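Local coordinates for uncharacterized peroxidase-related protein (Silicibacter sp., PDB 2PFX), which is of unknown function but, as a peroxidase-related member of the AhpD-like carboxymuconolactone decarboxylase family, probably takes part in redox chemistry, at residues L61-G64 and S69-E72; E74-V79 and N163-F168; G107-L110 and V116-L119; R124-F129 and H151-R156. All coordinates share one frame; numbering follows the deposited sequence.

Contact 1 (L61-G64 and S69-E72)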
loop_
_atom_site.group_PDB
_atom_site.type_symbol
_atom_site.label_atom_id
_atom_site.label_comp_id
_atom_site.label_asym_id
_atom_site.label_seq_id
_atom_site.Cartn_x
_atom_site.Cartn_y
_atom_site.Cartn_z
ATOM N N LEU A 61 24.032 16.947 12.409
ATOM C CA LEU A 61 23.669 16.279 11.164
ATOM C C LEU A 61 23.666 17.179 9.944
ATOM O O LEU A 61 24.111 16.741 8.885
ATOM C CB LEU A 61 22.278 15.700 11.373
ATOM C CG LEU A 61 22.148 14.392 12.130
ATOM C CD1 LEU A 61 22.282 14.422 13.637
ATOM C CD2 LEU A 61 20.737 13.906 11.799
HETATM N N MSE A 62 23.143 18.389 10.109
HETATM C CA MSE A 62 22.958 19.284 8.980
HETATM C C MSE A 62 24.143 20.202 8.718
HETATM O O MSE A 62 24.391 20.601 7.565
HETATM C CB MSE A 62 21.702 20.132 9.204
HETATM C CG MSE A 62 20.417 19.320 9.217
HETATM SE SE MSE A 62 20.207 17.999 7.816
HETATM C CE MSE A 62 19.646 19.331 6.566
ATOM N N LEU A 63 24.843 20.548 9.794
ATOM C CA LEU A 63 25.917 21.520 9.624
ATOM C C LEU A 63 27.269 21.021 10.038
ATOM O O LEU A 63 28.264 21.663 9.708
ATOM C CB LEU A 63 25.553 22.810 10.407
ATOM C CG LEU A 63 24.249 23.459 9.896
ATOM C CD1 LEU A 63 23.792 24.619 10.774
ATOM C CD2 LEU A 63 24.388 23.942 8.456
ATOM N N GLY A 64 27.327 19.912 10.755
ATOM C CA GLY A 64 28.620 19.403 11.164
ATOM C C GLY A 64 29.387 18.747 10.039
ATOM O O GLY A 64 28.921 18.640 8.900
ATOM N N SER A 69 27.631 17.509 1.101
ATOM C CA SER A 69 27.522 18.958 1.263
ATOM C C SER A 69 26.335 19.361 2.130
ATOM O O SER A 69 25.441 18.544 2.389
ATOM C CB SER A 69 27.398 19.618 -0.113
ATOM O OG SER A 69 26.218 19.229 -0.790
ATOM N N LYS A 70 26.333 20.633 2.545
ATOM C CA LYS A 70 25.122 21.121 3.209
ATOM C C LYS A 70 23.887 20.943 2.328
ATOM O O LYS A 70 22.858 20.479 2.811
ATOM C CB LYS A 70 25.296 22.595 3.614
ATOM C CG LYS A 70 26.227 22.691 4.815
ATOM C CD LYS A 70 26.409 24.104 5.318
ATOM C CE LYS A 70 27.879 24.492 5.420
ATOM N NZ LYS A 70 28.629 23.579 6.335
ATOM N N LEU A 71 24.015 21.308 1.059
ATOM C CA LEU A 71 22.935 21.219 0.073
ATOM C C LEU A 71 22.462 19.786 -0.051
ATOM O O LEU A 71 21.265 19.513 -0.026
ATOM C CB LEU A 71 23.406 21.759 -1.275
ATOM C CG LEU A 71 22.505 21.533 -2.499
ATOM C CD1 LEU A 71 21.103 22.071 -2.260
ATOM C CD2 LEU A 71 23.161 22.155 -3.725
ATOM N N GLU A 72 23.440 18.871 -0.145
ATOM C CA GLU A 72 23.075 17.469 -0.309
ATOM C C GLU A 72 22.181 16.990 0.829
ATOM O O GLU A 72 21.219 16.252 0.608
ATOM C CB GLU A 72 24.355 16.645 -0.448
ATOM C CG GLU A 72 24.811 16.521 -1.888
ATOM C CD GLU A 72 26.226 16.032 -2.103
ATOM O OE1 GLU A 72 27.014 15.921 -1.146
ATOM O OE2 GLU A 72 26.569 15.745 -3.278
HETATM O O HOH W 1 22.563 21.126 5.612
#
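Lys-70 lays the aliphatic part of its side chain across Leu-63, the two side chains crossing at about a right angle, with Lys-70 CD 3.7 Å from Leu-63 CD2. The setting is a helix-loop-helix corner of an all-helical fold: helix 48-63 ends here, a short loop follows, and Ser-69 is the N-cap of helix 70-84. A methylene further back in the lysine, CG, lies 3.9 Å from Met-62 O. Beyond CD the chain bends at its third and fourth torsions, which brings Lys-70 NZ round to 3.9 Å from Leu-63 O, too far for a direct bond, so the lysine works here through its carbons.

The polar join is made by a water, which donates to both Met-62 O (2.7 Å) and Lys-70 O (2.9 Å) and so ties one helix end to the first turn of the next. Arg-73 adds a second tie, its NH1 bonding Leu-61 O and Gly-64 O while its NE holds Ser-69 O. The new helix start is secured by a capping box. Glu-72 N donates to Ser-69 OG over 2.9 Å, and in return Ser-69 N reaches Glu-72 OE1 at 2.8 Å in a fairly straight bond of 163°, meeting that oxygen on its anti side, 29° out of the carboxylate plane.

Contact 2 (E74-V79 and N163-F168)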
loop_
_atom_site.group_PDB
_atom_site.type_symbol
_atom_site.label_atom_id
_atom_site.label_comp_id
_atom_site.label_asym_id
_atom_site.label_seq_id
_atom_site.Cartn_x
_atom_site.Cartn_y
_atom_site.Cartn_z
ATOM N N GLU A 74 20.314 18.893 2.717
ATOM C CA GLU A 74 19.008 19.550 2.557
ATOM C C GLU A 74 18.179 18.857 1.481
ATOM O O GLU A 74 16.955 18.793 1.601
ATOM C CB GLU A 74 19.169 21.018 2.205
ATOM C CG GLU A 74 19.543 21.929 3.348
ATOM C CD GLU A 74 18.534 21.981 4.483
ATOM O OE1 GLU A 74 17.439 21.399 4.354
ATOM O OE2 GLU A 74 18.873 22.627 5.507
HETATM N N MSE A 75 18.829 18.352 0.438
HETATM C CA MSE A 75 18.114 17.627 -0.610
HETATM C C MSE A 75 17.483 16.359 -0.059
HETATM O O MSE A 75 16.366 15.969 -0.380
HETATM C CB MSE A 75 19.096 17.341 -1.763
HETATM C CG MSE A 75 19.469 18.602 -2.529
HETATM SE SE MSE A 75 20.924 18.196 -3.762
HETATM C CE MSE A 75 19.675 17.577 -5.069
ATOM N N ILE A 76 18.205 15.678 0.816
ATOM C CA ILE A 76 17.708 14.472 1.433
ATOM C C ILE A 76 16.477 14.837 2.248
ATOM O O ILE A 76 15.440 14.191 2.196
ATOM C CB ILE A 76 18.759 13.808 2.333
ATOM C CG1 ILE A 76 19.881 13.095 1.578
ATOM C CG2 ILE A 76 18.128 12.818 3.297
ATOM C CD1 ILE A 76 21.071 12.717 2.460
ATOM N N ALA A 77 16.640 15.938 2.984
ATOM C CA ALA A 77 15.535 16.357 3.850
ATOM C C ALA A 77 14.227 16.539 3.101
ATOM O O ALA A 77 13.152 16.123 3.533
ATOM C CB ALA A 77 15.922 17.661 4.535
ATOM N N VAL A 78 14.325 17.214 1.966
ATOM C CA VAL A 78 13.133 17.498 1.158
ATOM C C VAL A 78 12.540 16.264 0.528
ATOM O O VAL A 78 11.328 16.108 0.419
ATOM C CB VAL A 78 13.460 18.524 0.055
ATOM C CG1 VAL A 78 12.252 18.749 -0.853
ATOM C CG2 VAL A 78 13.891 19.821 0.698
ATOM N N VAL A 79 13.384 15.347 0.066
ATOM C CA VAL A 79 12.845 14.114 -0.517
ATOM C C VAL A 79 12.129 13.307 0.553
ATOM O O VAL A 79 11.002 12.814 0.361
ATOM C CB VAL A 79 13.980 13.334 -1.192
ATOM C CG1 VAL A 79 13.575 11.901 -1.485
ATOM C CG2 VAL A 79 14.404 14.073 -2.454
ATOM N N ASN A 163 21.573 8.777 8.762
ATOM C CA ASN A 163 21.135 9.553 9.936
ATOM C C ASN A 163 20.329 10.768 9.526
ATOM O O ASN A 163 19.328 11.091 10.179
ATOM C CB ASN A 163 22.340 9.915 10.801
ATOM C CG ASN A 163 22.628 8.794 11.782
ATOM O OD1 ASN A 163 22.219 8.865 12.942
ATOM N ND2 ASN A 163 23.315 7.764 11.309
ATOM N N VAL A 164 20.743 11.445 8.455
ATOM C CA VAL A 164 19.967 12.582 7.984
ATOM C C VAL A 164 18.569 12.098 7.600
ATOM O O VAL A 164 17.582 12.686 8.007
ATOM C CB VAL A 164 20.654 13.292 6.819
ATOM C CG1 VAL A 164 19.745 14.334 6.188
ATOM C CG2 VAL A 164 21.944 13.907 7.339
ATOM N N THR A 165 18.508 11.022 6.830
ATOM C CA THR A 165 17.248 10.442 6.413
ATOM C C THR A 165 16.375 10.083 7.618
ATOM O O THR A 165 15.210 10.475 7.722
ATOM C CB THR A 165 17.484 9.155 5.588
ATOM O OG1 THR A 165 18.199 9.458 4.370
ATOM C CG2 THR A 165 16.173 8.522 5.160
ATOM N N GLY A 166 16.925 9.336 8.573
ATOM C CA GLY A 166 16.178 8.965 9.773
ATOM C C GLY A 166 15.705 10.179 10.548
ATOM O O GLY A 166 14.560 10.194 11.018
ATOM N N PHE A 167 16.565 11.181 10.671
ATOM C CA PHE A 167 16.192 12.400 11.395
ATOM C C PHE A 167 14.952 13.039 10.793
ATOM O O PHE A 167 14.077 13.403 11.574
ATOM C CB PHE A 167 17.366 13.374 11.431
ATOM C CG PHE A 167 17.179 14.634 12.243
ATOM C CD1 PHE A 167 17.071 14.633 13.622
ATOM C CD2 PHE A 167 17.110 15.839 11.561
ATOM C CE1 PHE A 167 16.894 15.825 14.301
ATOM C CE2 PHE A 167 16.968 17.038 12.212
ATOM C CZ PHE A 167 16.880 17.009 13.590
ATOM N N PHE A 168 14.827 13.167 9.466
ATOM C CA PHE A 168 13.625 13.807 8.933
ATOM C C PHE A 168 12.431 12.889 9.026
ATOM O O PHE A 168 11.289 13.366 9.019
ATOM C CB PHE A 168 13.852 14.331 7.491
ATOM C CG PHE A 168 14.685 15.603 7.722
ATOM C CD1 PHE A 168 14.055 16.777 8.113
ATOM C CD2 PHE A 168 16.058 15.558 7.587
ATOM C CE1 PHE A 168 14.814 17.906 8.366
ATOM C CE2 PHE A 168 16.823 16.694 7.821
ATOM C CZ PHE A 168 16.191 17.863 8.207
#
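Thr-165 OG1 is hydrogen-bonded to the backbone carbonyl of Ile-161 one turn earlier, and across the contact it touches Ile-76 CG2 at 3.5 Å. With its bond made within its own helix, the hydroxyl oxygen meets the isoleucine methyl by packing alone. The same methyl also meets Val-164 CG1 at 3.6 Å, the isoleucine crossing both neighbours at about a right angle. Ile-76 CG2 lies anti to the backbone N, which sends this branch rather than CG1 between Val-164 and Thr-165.

The next residue, Ala-77, sets its CB over the centre of the Phe-168 ring, which stands one turn beyond Val-164, 3.6 Å from the centroid and 13° off the normal, a CH-pi contact. Phe-167 CD2 lies over the opposite face, offset toward the rim. The small alanine allows the ring to slip between helices 70-84 and 155-178, whose segment axes approach to 9.0 Å at 39°. Replacing Phe-168 by alanine is likely to open a gap over Ala-77 and deprive His-93 of its edge-to-face partner. His-93 ND1 is also bonded to Glu-74 OE1, a glutamate-histidine pair like that of the AhpD CxxC motif; the apolar packing therefore adjoins a probable redox centre.

Contact 3 (G107-L110 and V116-L119)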
loop_
_atom_site.group_PDB
_atom_site.type_symbol
_atom_site.label_atom_id
_atom_site.label_comp_id
_atom_site.label_asym_id
_atom_site.label_seq_id
_atom_site.Cartn_x
_atom_site.Cartn_y
_atom_site.Cartn_z
ATOM N N GLY A 107 14.487 23.138 -6.020
ATOM C CA GLY A 107 13.650 22.960 -4.825
ATOM C C GLY A 107 12.272 22.436 -5.142
ATOM O O GLY A 107 11.759 21.595 -4.400
ATOM N N GLU A 108 11.707 22.922 -6.255
ATOM C CA GLU A 108 10.338 22.510 -6.566
ATOM C C GLU A 108 10.292 21.064 -6.982
ATOM O O GLU A 108 9.406 20.290 -6.623
ATOM C CB GLU A 108 9.769 23.434 -7.648
ATOM C CG GLU A 108 9.685 24.875 -7.181
ATOM C CD GLU A 108 8.641 25.018 -6.093
ATOM O OE1 GLU A 108 7.451 24.910 -6.476
ATOM O OE2 GLU A 108 8.968 25.227 -4.905
HETATM N N MSE A 109 11.284 20.702 -7.781
HETATM C CA MSE A 109 11.406 19.327 -8.236
HETATM C C MSE A 109 11.510 18.369 -7.067
HETATM O O MSE A 109 10.867 17.332 -7.075
HETATM C CB MSE A 109 12.620 19.158 -9.165
HETATM C CG MSE A 109 12.432 19.769 -10.539
HETATM SE SE MSE A 109 14.148 19.816 -11.455
HETATM C CE MSE A 109 13.345 19.747 -13.199
ATOM N N LEU A 110 12.304 18.679 -6.049
ATOM C CA LEU A 110 12.496 17.751 -4.939
ATOM C C LEU A 110 11.241 17.700 -4.074
ATOM O O LEU A 110 10.906 16.670 -3.511
ATOM C CB LEU A 110 13.720 18.137 -4.112
ATOM C CG LEU A 110 15.068 18.170 -4.839
ATOM C CD1 LEU A 110 16.243 18.310 -3.878
ATOM C CD2 LEU A 110 15.315 16.928 -5.682
ATOM N N VAL A 116 12.335 13.588 -11.316
ATOM C CA VAL A 116 12.377 14.348 -12.555
ATOM C C VAL A 116 13.647 15.185 -12.613
ATOM O O VAL A 116 13.950 15.750 -13.650
ATOM C CB VAL A 116 11.203 15.341 -12.718
ATOM C CG1 VAL A 116 9.890 14.599 -12.727
ATOM C CG2 VAL A 116 11.257 16.367 -11.597
ATOM N N ALA A 117 14.361 15.302 -11.506
ATOM C CA ALA A 117 15.481 16.235 -11.494
ATOM C C ALA A 117 16.672 15.664 -12.272
ATOM O O ALA A 117 17.000 14.490 -12.096
ATOM C CB ALA A 117 15.876 16.566 -10.068
ATOM N N PRO A 118 17.320 16.479 -13.087
ATOM C CA PRO A 118 18.492 15.985 -13.852
ATOM C C PRO A 118 19.748 16.034 -13.008
ATOM O O PRO A 118 20.642 16.870 -13.148
ATOM C CB PRO A 118 18.558 16.990 -15.006
ATOM C CG PRO A 118 18.107 18.272 -14.377
ATOM C CD PRO A 118 17.061 17.890 -13.378
ATOM N N LEU A 119 19.818 15.083 -12.087
ATOM C CA LEU A 119 20.914 15.009 -11.146
ATOM C C LEU A 119 22.011 14.083 -11.672
ATOM O O LEU A 119 21.733 13.170 -12.449
ATOM C CB LEU A 119 20.452 14.379 -9.820
ATOM C CG LEU A 119 19.365 15.176 -9.098
ATOM C CD1 LEU A 119 18.878 14.441 -7.865
ATOM C CD2 LEU A 119 19.891 16.554 -8.738
#
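Met-109, a selenomethionine, runs out extended beyond CG from helix 104-112 and lies along the loop segment 116-119, meeting three residues in succession. Nearest its root, CG packs on Val-116 CG2 at 3.8 Å, the two side chains crossing obliquely. That methyl of the valine stands between the backbone N and the carbonyl carbon (CG1 at chi1 -61°), a crowded position that turns it to the methionine's CB and CG. Farther out, SE rests 3.8 Å from Ala-117 CA and 3.9 Å from Ala-117 CB, over the point where the backbones come closest. The heavy atom then meets the proline ring: SE is 4.0 Å from Pro-118 CD, and here the side chains cross at about a right angle.

Leu-110 adds a looser touch, its CD2 4.4 Å from Ala-117 CB, while the rest of that side chain packs on Met-75 and Val-78 of helix 70-84. The contact has no hydrogen bond between its segments and holds by apolar packing alone. Phe-87 of a third subunit packs on both Met-109 and Val-116, so this corner of the chain also faces an interface of the six-chain assembly. Between helix 104-112 and helix 121-136 the chain turns sharply at Pro-118, the centre of an inverse gamma turn, closed by a weak bond from Leu-119 N to Ala-117 O (2.9 Å), and the packing joins this turn to the preceding helix of the all-helical AhpD-like fold.

Contact 4 (R124-F129 and H151-R156). With ACT (acetate ion), chain C.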
loop_
_atom_site.group_PDB
_atom_site.type_symbol
_atom_site.label_atom_id
_atom_site.label_comp_id
_atom_site.label_asym_id
_atom_site.label_seq_id
_atom_site.Cartn_x
_atom_site.Cartn_y
_atom_site.Cartn_z
ATOM N N ARG A 124 21.608 11.221 -7.343
ATOM C CA ARG A 124 20.355 10.474 -7.511
ATOM C C ARG A 124 20.351 9.229 -6.663
ATOM O O ARG A 124 19.325 8.896 -6.054
ATOM C CB ARG A 124 20.171 10.130 -8.993
ATOM C CG ARG A 124 18.952 9.275 -9.233
ATOM C CD ARG A 124 17.639 9.857 -8.647
ATOM N NE ARG A 124 16.599 8.866 -9.040
ATOM C CZ ARG A 124 15.777 8.987 -10.070
ATOM N NH1 ARG A 124 15.744 10.021 -10.899
ATOM N NH2 ARG A 124 14.925 7.987 -10.284
ATOM N N VAL A 125 21.442 8.459 -6.570
ATOM C CA VAL A 125 21.357 7.233 -5.765
ATOM C C VAL A 125 21.284 7.555 -4.277
ATOM O O VAL A 125 20.676 6.823 -3.497
ATOM C CB VAL A 125 22.501 6.260 -6.072
ATOM C CG1 VAL A 125 22.442 5.931 -7.576
ATOM C CG2 VAL A 125 23.877 6.782 -5.698
HETATM N N MSE A 126 21.883 8.664 -3.876
HETATM C CA MSE A 126 21.748 9.168 -2.518
HETATM C C MSE A 126 20.274 9.358 -2.162
HETATM O O MSE A 126 19.780 8.890 -1.129
HETATM C CB MSE A 126 22.537 10.456 -2.401
HETATM C CG MSE A 126 22.486 11.095 -1.020
HETATM SE SE MSE A 126 23.272 12.842 -1.031
HETATM C CE MSE A 126 21.866 13.678 -2.010
ATOM N N LEU A 127 19.551 10.028 -3.043
ATOM C CA LEU A 127 18.119 10.225 -2.824
ATOM C C LEU A 127 17.276 8.965 -2.951
ATOM O O LEU A 127 16.288 8.799 -2.232
ATOM C CB LEU A 127 17.584 11.321 -3.755
ATOM C CG LEU A 127 18.236 12.691 -3.576
ATOM C CD1 LEU A 127 17.689 13.694 -4.572
ATOM C CD2 LEU A 127 18.065 13.227 -2.151
ATOM N N ASP A 128 17.614 8.053 -3.847
ATOM C CA ASP A 128 16.898 6.795 -3.965
ATOM C C ASP A 128 17.009 5.954 -2.690
ATOM O O ASP A 128 16.055 5.293 -2.262
ATOM C CB ASP A 128 17.471 6.001 -5.132
ATOM C CG ASP A 128 17.104 6.475 -6.517
ATOM O OD1 ASP A 128 16.186 7.310 -6.669
ATOM O OD2 ASP A 128 17.772 5.977 -7.454
ATOM N N PHE A 129 18.195 5.958 -2.087
ATOM C CA PHE A 129 18.436 5.263 -0.824
ATOM C C PHE A 129 17.606 5.875 0.314
ATOM O O PHE A 129 16.974 5.184 1.108
ATOM C CB PHE A 129 19.938 5.315 -0.523
ATOM C CG PHE A 129 20.414 4.410 0.612
ATOM C CD1 PHE A 129 20.790 3.094 0.375
ATOM C CD2 PHE A 129 20.500 4.870 1.916
ATOM C CE1 PHE A 129 21.238 2.293 1.406
ATOM C CE2 PHE A 129 20.922 4.073 2.957
ATOM C CZ PHE A 129 21.265 2.762 2.697
ATOM N N HIS A 151 29.054 4.771 -6.409
ATOM C CA HIS A 151 29.039 6.146 -6.865
ATOM C C HIS A 151 29.804 7.098 -5.944
ATOM O O HIS A 151 29.568 8.298 -6.023
ATOM C CB HIS A 151 27.604 6.642 -7.035
ATOM C CG HIS A 151 26.917 5.880 -8.120
ATOM N ND1 HIS A 151 27.086 6.214 -9.451
ATOM C CD2 HIS A 151 26.084 4.831 -8.077
ATOM C CE1 HIS A 151 26.364 5.371 -10.169
ATOM N NE2 HIS A 151 25.733 4.515 -9.365
ATOM N N GLY A 152 30.725 6.558 -5.155
ATOM C CA GLY A 152 31.741 7.329 -4.500
ATOM C C GLY A 152 31.511 7.592 -3.033
ATOM O O GLY A 152 32.371 8.249 -2.434
ATOM N N PHE A 153 30.411 7.091 -2.457
ATOM C CA PHE A 153 30.222 7.230 -1.014
ATOM C C PHE A 153 30.981 6.163 -0.237
ATOM O O PHE A 153 30.911 4.976 -0.559
ATOM C CB PHE A 153 28.738 7.135 -0.648
ATOM C CG PHE A 153 27.914 8.249 -1.268
ATOM C CD1 PHE A 153 28.048 9.549 -0.797
ATOM C CD2 PHE A 153 27.037 7.998 -2.298
ATOM C CE1 PHE A 153 27.288 10.578 -1.339
ATOM C CE2 PHE A 153 26.256 9.005 -2.828
ATOM C CZ PHE A 153 26.380 10.293 -2.341
ATOM N N ASN A 154 31.700 6.579 0.801
ATOM C CA ASN A 154 32.305 5.606 1.684
ATOM C C ASN A 154 31.347 5.277 2.841
ATOM O O ASN A 154 30.207 5.727 2.891
ATOM C CB ASN A 154 33.650 6.117 2.163
ATOM C CG ASN A 154 33.607 7.291 3.102
ATOM O OD1 ASN A 154 32.544 7.684 3.573
ATOM N ND2 ASN A 154 34.778 7.860 3.377
ATOM N N ASP A 155 31.800 4.470 3.790
ATOM C CA ASP A 155 30.859 3.949 4.784
ATOM C C ASP A 155 30.470 5.045 5.769
ATOM O O ASP A 155 29.350 5.019 6.277
ATOM C CB ASP A 155 31.433 2.757 5.523
ATOM C CG ASP A 155 31.267 1.453 4.783
ATOM O OD1 ASP A 155 30.817 1.463 3.617
ATOM O OD2 ASP A 155 31.589 0.405 5.380
ATOM N N ARG A 156 31.375 5.983 5.999
ATOM C CA ARG A 156 31.008 7.110 6.852
ATOM C C ARG A 156 29.919 7.911 6.161
ATOM O O ARG A 156 28.992 8.403 6.780
ATOM C CB ARG A 156 32.251 7.936 7.148
ATOM C CG ARG A 156 32.007 9.268 7.798
ATOM C CD ARG A 156 31.278 9.292 9.151
ATOM N NE ARG A 156 30.632 10.627 9.144
ATOM C CZ ARG A 156 31.197 11.774 9.488
ATOM N NH1 ARG A 156 32.436 11.851 9.944
ATOM N NH2 ARG A 156 30.513 12.907 9.409
HETATM C C ACT C . 30.219 8.281 -9.572
HETATM O O ACT C . 29.053 8.354 -9.940
HETATM O OXT ACT C . 30.790 7.209 -9.489
HETATM C CH3 ACT C . 30.951 9.520 -9.201
#
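The Phe-153 ring receives Val-125 CG2 at its edge, near the ring plane, 4.3 Å from CE2, while Met-126 CB approaches obliquely to 3.8 Å from CZ. The imidazole of His-151 has an acetate oxygen at its edge in plane: ND1 donates to acetate O at 2.9 Å along a nearly straight line of 161°. The same ring leans on the valine with CD2, which lies 3.8 Å from Val-125 CG2, the two side chains crossing at about a right angle. The acetate probably comes from the crystallisation liquor.

Met-126, a selenomethionine, has CG anti to the backbone N (chi1 -180°) and SE 5.3 Å from the Phe-153 centroid in an oblique Met-aromatic contact; the bend at chi3 turns only the terminal CE. His-151 and Phe-153 flank the glycine of a Schellman motif that ends helix 142-150: Phe-153 N bonds Leu-148 O, Gly-152 N bonds Arg-149 O, and Gly-152 takes the positive phi of the C' position. This turn places His-151 and Phe-153 against helix 121-136 before helix 155-178 starts.

Were His-151 a leucine, the acetate would probably lose its N-H donor. On helix 121-136 itself, Arg-124 NE forms a salt bridge to Asp-128 OD1 at 2.9 Å, and Arg-124 NH2 makes another to Glu-141 of a fourth subunit.

Contacts 1 and 2 follow each other along helix 70-84, their centres about 10 Å apart, and they touch where Met-62 SE meets Phe-168 CE2 at 3.6 Å. Contacts 3 and 4 come later in sequence but before residues 163-168 return to close contact 2, so the chain between the two halves of contact 2 carries both. The centres of contacts 2 and 3 are about 15 Å apart, and Met-75 meets Leu-110 between them. The centres of contacts 2 and 4 are about 13 Å apart. Leu-127 of contact 4 touches both contact 2 and Leu-119 of contact 3. Helix 70-84 thus takes part in contacts 1 and 2 and is touched by residues of contacts 3 and 4, which places it at the middle of the helical bundle; contacts 2, 3 and 4 lie beside other subunits.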